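Local coordinates for putative hydrolase (Chromobacterium violaceum, PDB 3MCW), which probably acts as a hydrolase of the isochorismatase family, although its substrate is not established, at residues D19-V24 with H57-S62; C148-K153 with R161-V166. One frame throughout, in Å; residues are numbered along the deposited sequence.

Contact 1. Residues D19-V24 with H57-S62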
# COMPACT_ATOMS: atom_id res chain seq x y z
N ASP A 19 12.20 -9.58 -3.36
CA ASP A 19 12.00 -10.70 -2.45
C ASP A 19 11.86 -12.08 -3.13
O ASP A 19 11.16 -12.95 -2.63
CB ASP A 19 10.80 -10.47 -1.52
CG ASP A 19 10.94 -9.29 -0.60
OD1 ASP A 19 11.99 -8.64 -0.55
OD2 ASP A 19 9.92 -8.96 0.08
N MSE A 20 12.58 -12.27 -4.22
CA MSE A 20 12.52 -13.51 -5.00
C MSE A 20 13.45 -14.54 -4.37
O MSE A 20 14.48 -14.90 -4.93
CB MSE A 20 12.83 -13.24 -6.46
CG MSE A 20 11.70 -12.50 -7.13
SE MSE A 20 10.10 -13.59 -7.37
CE MSE A 20 10.92 -14.38 -9.04
N GLN A 21 13.04 -15.01 -3.21
CA GLN A 21 13.77 -15.89 -2.32
C GLN A 21 13.06 -17.24 -2.25
O GLN A 21 11.86 -17.36 -2.50
CB GLN A 21 13.96 -15.26 -0.95
CG GLN A 21 14.89 -14.06 -0.96
CD GLN A 21 14.64 -13.12 0.19
OE1 GLN A 21 13.88 -12.16 0.04
NE2 GLN A 21 15.25 -13.40 1.35
N GLN A 22 13.82 -18.27 -1.91
CA GLN A 22 13.30 -19.63 -1.93
C GLN A 22 12.18 -19.85 -0.92
O GLN A 22 11.37 -20.75 -1.10
CB GLN A 22 14.43 -20.63 -1.76
CG GLN A 22 15.41 -20.58 -2.96
CD GLN A 22 16.64 -21.42 -2.79
OE1 GLN A 22 16.58 -22.47 -2.20
NE2 GLN A 22 17.77 -20.94 -3.29
N ALA A 23 12.09 -18.99 0.09
CA ALA A 23 11.02 -18.99 1.08
C ALA A 23 9.66 -19.12 0.46
O ALA A 23 8.78 -19.80 1.02
CB ALA A 23 11.06 -17.70 1.91
N VAL A 24 9.43 -18.43 -0.65
CA VAL A 24 8.10 -18.34 -1.20
C VAL A 24 7.65 -19.62 -1.87
O VAL A 24 6.48 -19.70 -2.22
CB VAL A 24 7.92 -17.15 -2.12
CG1 VAL A 24 8.29 -15.82 -1.42
CG2 VAL A 24 8.70 -17.29 -3.36
N HIS A 57 18.48 -5.56 -6.29
CA HIS A 57 17.78 -6.69 -5.69
C HIS A 57 17.34 -6.29 -4.29
O HIS A 57 18.16 -5.85 -3.49
CB HIS A 57 18.69 -7.90 -5.60
CG HIS A 57 19.33 -8.33 -6.86
ND1 HIS A 57 18.72 -9.23 -7.70
CD2 HIS A 57 20.52 -7.98 -7.40
CE1 HIS A 57 19.55 -9.43 -8.71
NE2 HIS A 57 20.65 -8.68 -8.57
N ILE A 58 16.06 -6.47 -3.97
CA ILE A 58 15.55 -6.30 -2.63
C ILE A 58 15.39 -7.68 -2.01
O ILE A 58 14.80 -8.59 -2.60
CB ILE A 58 14.19 -5.55 -2.64
CG1 ILE A 58 14.31 -4.16 -3.27
CG2 ILE A 58 13.58 -5.50 -1.23
CD1 ILE A 58 15.31 -3.22 -2.60
N ARG A 59 15.91 -7.83 -0.80
CA ARG A 59 15.90 -9.05 -0.05
C ARG A 59 15.13 -8.86 1.25
O ARG A 59 15.34 -7.85 1.92
CB ARG A 59 17.37 -9.45 0.33
CG ARG A 59 17.56 -10.85 0.77
CD ARG A 59 18.98 -11.11 1.17
NE ARG A 59 19.34 -10.45 2.41
CZ ARG A 59 20.59 -10.30 2.84
NH1 ARG A 59 21.61 -10.65 2.08
NH2 ARG A 59 20.80 -9.73 4.01
N HIS A 60 14.31 -9.81 1.64
CA HIS A 60 13.59 -9.73 2.90
C HIS A 60 14.31 -10.55 3.96
O HIS A 60 14.65 -11.72 3.75
CB HIS A 60 12.15 -10.24 2.74
CG HIS A 60 11.32 -9.88 3.91
ND1 HIS A 60 10.84 -8.59 4.09
CD2 HIS A 60 10.94 -10.60 4.98
CE1 HIS A 60 10.18 -8.57 5.23
NE2 HIS A 60 10.22 -9.77 5.78
N ASP A 61 14.57 -9.89 5.09
CA ASP A 61 15.21 -10.49 6.23
C ASP A 61 14.24 -10.48 7.42
O ASP A 61 13.58 -9.51 7.69
CB ASP A 61 16.45 -9.69 6.61
CG ASP A 61 17.59 -9.77 5.62
OD1 ASP A 61 17.46 -10.36 4.54
OD2 ASP A 61 18.66 -9.18 5.89
N SER A 62 14.23 -11.55 8.18
CA SER A 62 13.44 -11.68 9.44
C SER A 62 14.31 -12.10 10.60
O SER A 62 15.25 -12.88 10.43
CB SER A 62 12.37 -12.76 9.30
OG SER A 62 11.57 -12.59 8.15

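Contact 2. Residues C148-K153 with R161-V166. With EDO (1,2-ethanediol), chain J.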
# COMPACT_ATOMS: atom_id res chain seq x y z
N CYS A 148 5.41 -11.01 -11.53
CA CYS A 148 4.95 -11.00 -10.16
C CYS A 148 4.04 -12.19 -9.91
O CYS A 148 3.38 -12.68 -10.84
CB CYS A 148 4.15 -9.73 -9.84
SG CYS A 148 5.09 -8.20 -9.99
N PHE A 149 3.95 -12.64 -8.68
CA PHE A 149 2.95 -13.62 -8.31
C PHE A 149 2.53 -13.40 -6.87
O PHE A 149 3.22 -12.72 -6.09
CB PHE A 149 3.44 -15.07 -8.56
CG PHE A 149 4.50 -15.61 -7.67
CD1 PHE A 149 5.83 -15.46 -8.00
CD2 PHE A 149 4.17 -16.37 -6.58
CE1 PHE A 149 6.81 -16.06 -7.25
CE2 PHE A 149 5.13 -16.98 -5.81
CZ PHE A 149 6.45 -16.83 -6.15
N THR A 150 1.40 -14.01 -6.51
CA THR A 150 0.87 -13.96 -5.18
C THR A 150 0.17 -15.29 -4.87
O THR A 150 0.35 -16.26 -5.62
CB THR A 150 -0.01 -12.71 -4.96
OG1 THR A 150 -0.23 -12.55 -3.56
CG2 THR A 150 -1.31 -12.77 -5.78
N PHE A 151 -0.57 -15.30 -3.77
CA PHE A 151 -1.11 -16.51 -3.18
C PHE A 151 -2.60 -16.37 -2.98
O PHE A 151 -3.16 -15.28 -2.81
CB PHE A 151 -0.44 -16.83 -1.85
CG PHE A 151 1.04 -16.93 -1.96
CD1 PHE A 151 1.65 -18.11 -2.42
CD2 PHE A 151 1.86 -15.85 -1.70
CE1 PHE A 151 2.98 -18.20 -2.60
CE2 PHE A 151 3.24 -15.97 -1.84
CZ PHE A 151 3.79 -17.15 -2.30
N ASP A 152 -3.30 -17.51 -2.93
CA ASP A 152 -4.71 -17.54 -2.56
C ASP A 152 -4.90 -16.85 -1.20
O ASP A 152 -4.04 -16.91 -0.33
CB ASP A 152 -5.21 -18.99 -2.39
CG ASP A 152 -5.28 -19.81 -3.67
OD1 ASP A 152 -4.83 -19.36 -4.74
OD2 ASP A 152 -5.81 -20.93 -3.58
N LYS A 153 -6.04 -16.22 -1.02
CA LYS A 153 -6.35 -15.64 0.29
C LYS A 153 -7.86 -15.52 0.44
O LYS A 153 -8.58 -15.19 -0.49
CB LYS A 153 -5.67 -14.28 0.54
CG LYS A 153 -5.75 -13.82 2.02
CD LYS A 153 -5.08 -12.51 2.32
CE LYS A 153 -3.58 -12.65 2.44
NZ LYS A 153 -3.15 -13.68 3.44
N ARG A 161 -10.53 -16.44 -2.32
CA ARG A 161 -10.08 -15.87 -3.58
C ARG A 161 -8.84 -16.60 -4.07
O ARG A 161 -7.91 -16.87 -3.29
CB ARG A 161 -9.79 -14.37 -3.40
CG ARG A 161 -10.98 -13.54 -2.98
CD ARG A 161 -12.01 -13.51 -4.09
NE ARG A 161 -12.99 -12.48 -3.89
CZ ARG A 161 -14.17 -12.45 -4.48
NH1 ARG A 161 -14.56 -13.45 -5.26
NH2 ARG A 161 -15.00 -11.46 -4.22
N SER A 162 -8.80 -16.93 -5.35
CA SER A 162 -7.60 -17.50 -5.90
C SER A 162 -6.49 -16.48 -5.95
O SER A 162 -6.74 -15.28 -6.02
CB SER A 162 -7.86 -18.05 -7.31
OG SER A 162 -8.05 -16.96 -8.21
N ALA A 163 -5.27 -16.96 -6.09
CA ALA A 163 -4.11 -16.08 -6.31
C ALA A 163 -4.37 -15.21 -7.52
O ALA A 163 -4.01 -14.03 -7.53
CB ALA A 163 -2.86 -16.92 -6.50
N ASP A 164 -4.94 -15.76 -8.59
CA ASP A 164 -5.27 -14.96 -9.78
C ASP A 164 -6.18 -13.78 -9.45
O ASP A 164 -5.99 -12.66 -9.91
CB ASP A 164 -5.96 -15.83 -10.85
CG ASP A 164 -5.03 -16.87 -11.42
OD1 ASP A 164 -5.39 -18.05 -11.30
OD2 ASP A 164 -3.96 -16.52 -11.98
N GLU A 165 -7.22 -14.05 -8.65
CA GLU A 165 -8.16 -13.01 -8.27
C GLU A 165 -7.51 -11.97 -7.39
O GLU A 165 -7.77 -10.78 -7.53
CB GLU A 165 -9.37 -13.64 -7.58
CG GLU A 165 -10.26 -14.45 -8.50
CD GLU A 165 -11.37 -15.16 -7.76
OE1 GLU A 165 -11.13 -15.92 -6.81
OE2 GLU A 165 -12.52 -14.92 -8.15
N VAL A 166 -6.69 -12.40 -6.44
CA VAL A 166 -5.96 -11.48 -5.56
C VAL A 166 -5.06 -10.58 -6.39
O VAL A 166 -5.03 -9.36 -6.20
CB VAL A 166 -5.17 -12.28 -4.49
CG1 VAL A 166 -4.26 -11.37 -3.68
CG2 VAL A 166 -6.11 -13.09 -3.60
C1 EDO J . -9.99 -20.58 -5.53
O1 EDO J . -10.98 -19.67 -5.04
C2 EDO J . -8.70 -20.74 -4.72
O2 EDO J . -8.75 -20.57 -3.29

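Contact 1. Residues D19-V24 with H57-S62
Gln-21 lays its side-chain amide along the backbone of His-60 and bonds to it twice. His-60 N gives its hydrogen to Gln-21 OE1 at 2.9 Å, almost straight at 177°, while Gln-21 NE2 donates to His-60 O at 3.0 Å, with the acceptor in the amide plane. The backbone N and O of His-60 thus bond both ends of the amide and hold its rotation, and NE2 also bonds His-76 O. The side chain reaches that far because it leaves beside its own backbone N (chi1 -69°) and stays extended beyond CG. On the way it runs across Arg-59 at about a right angle, NE2 lying 3.5 Å from Arg-59 CG. The guanidinium of Arg-59 turns instead to Asp-61, gripped side-on through NE and NH2.

Two residues back on both segments, Asp-19 N donates to Ile-58 O at 2.9 Å. The Asp-19 carboxylate is tilted 62° from the His-60 ring, and its CG packs on His-60 CB at 3.7 Å. Its OD2 and His-60 ND1 stand 4.1 Å apart; both turn to Lys-93 NZ, and OD2 also has a weak bond with Ser-126 OG. An aspartate just after strand 14-18, paired with Lys-93 at the end of strand 89-93, is consistent with the Asp-Lys pair of the isochorismatase-family active site.

Contact 2. Residues C148-K153 with R161-V166
Asp-152 OD1 takes the hydrogen of Ala-163 N at 2.8 Å. The donor arrives from above the carboxylate plane, 36° out of it, and the bond is rather bent. This ties the carboxylate to the first turn of helix 163-174, where the start of the helix dipole would be expected to favour a negative charge. The second oxygen, OD2, receives a weak bond from O2 of a 1,2-ethanediol at 3.0 Å, a molecule probably left from the crystallisation liquor.

Ser-162 is the N-cap of the same helix. With OG set between its backbone N and carbonyl carbon (chi1 71°), it accepts from Glu-165 N at 3.1 Å. Glu-165 OE1 returns the favour by accepting from Ser-162 N, through its anti lone pair, which completes a capping box. One step before the cap, Lys-153 and Arg-161 form an antiparallel hydrogen-bonded pair, each N donating to the other's O at 3.0 Å.

Beside these bonds small methyl groups pack on backbone carbonyls and on one another. Ala-163 CB sits 3.4 Å from Thr-150 O, and the side chains of Thr-150 and Val-166 cross at about a right angle, CG2 of the first 3.9 Å from CG1 of the second. The other methyl of Val-166, CG2, lies against Phe-151 O. Thr-150 OG1 turns elsewhere, to Ser-124 OG.

The Arg-161 guanidinium finds its main partner in Glu-165 of the second subunit, and Val-166 also packs there on Met-169. The contact joins the run leaving strand 140-149 to the start of helix 163-174, through the short hairpin of strands 153-154 and 160-161, with helix 123-136 on one flank and the dimer partner close by.

In the fold
Both contacts work from ends of strands in one parallel sheet, 14-18 and 55-60 for contact 1 and 140-149 for contact 2, with centres about 18 Å apart. Contact 1 is buried within a single subunit, and its chemistry is polar: an amide paired with a strand backbone beside a probable active-site carboxylate. Contact 2, only partly buried, combines a helix cap and a two-strand pairing with small aliphatic packing, and it borders the second subunit. They meet directly where Val-24 CG2 packs on Phe-149 CZ at 3.6 Å, joining the loop after strand 14-18 to the end of strand 140-149.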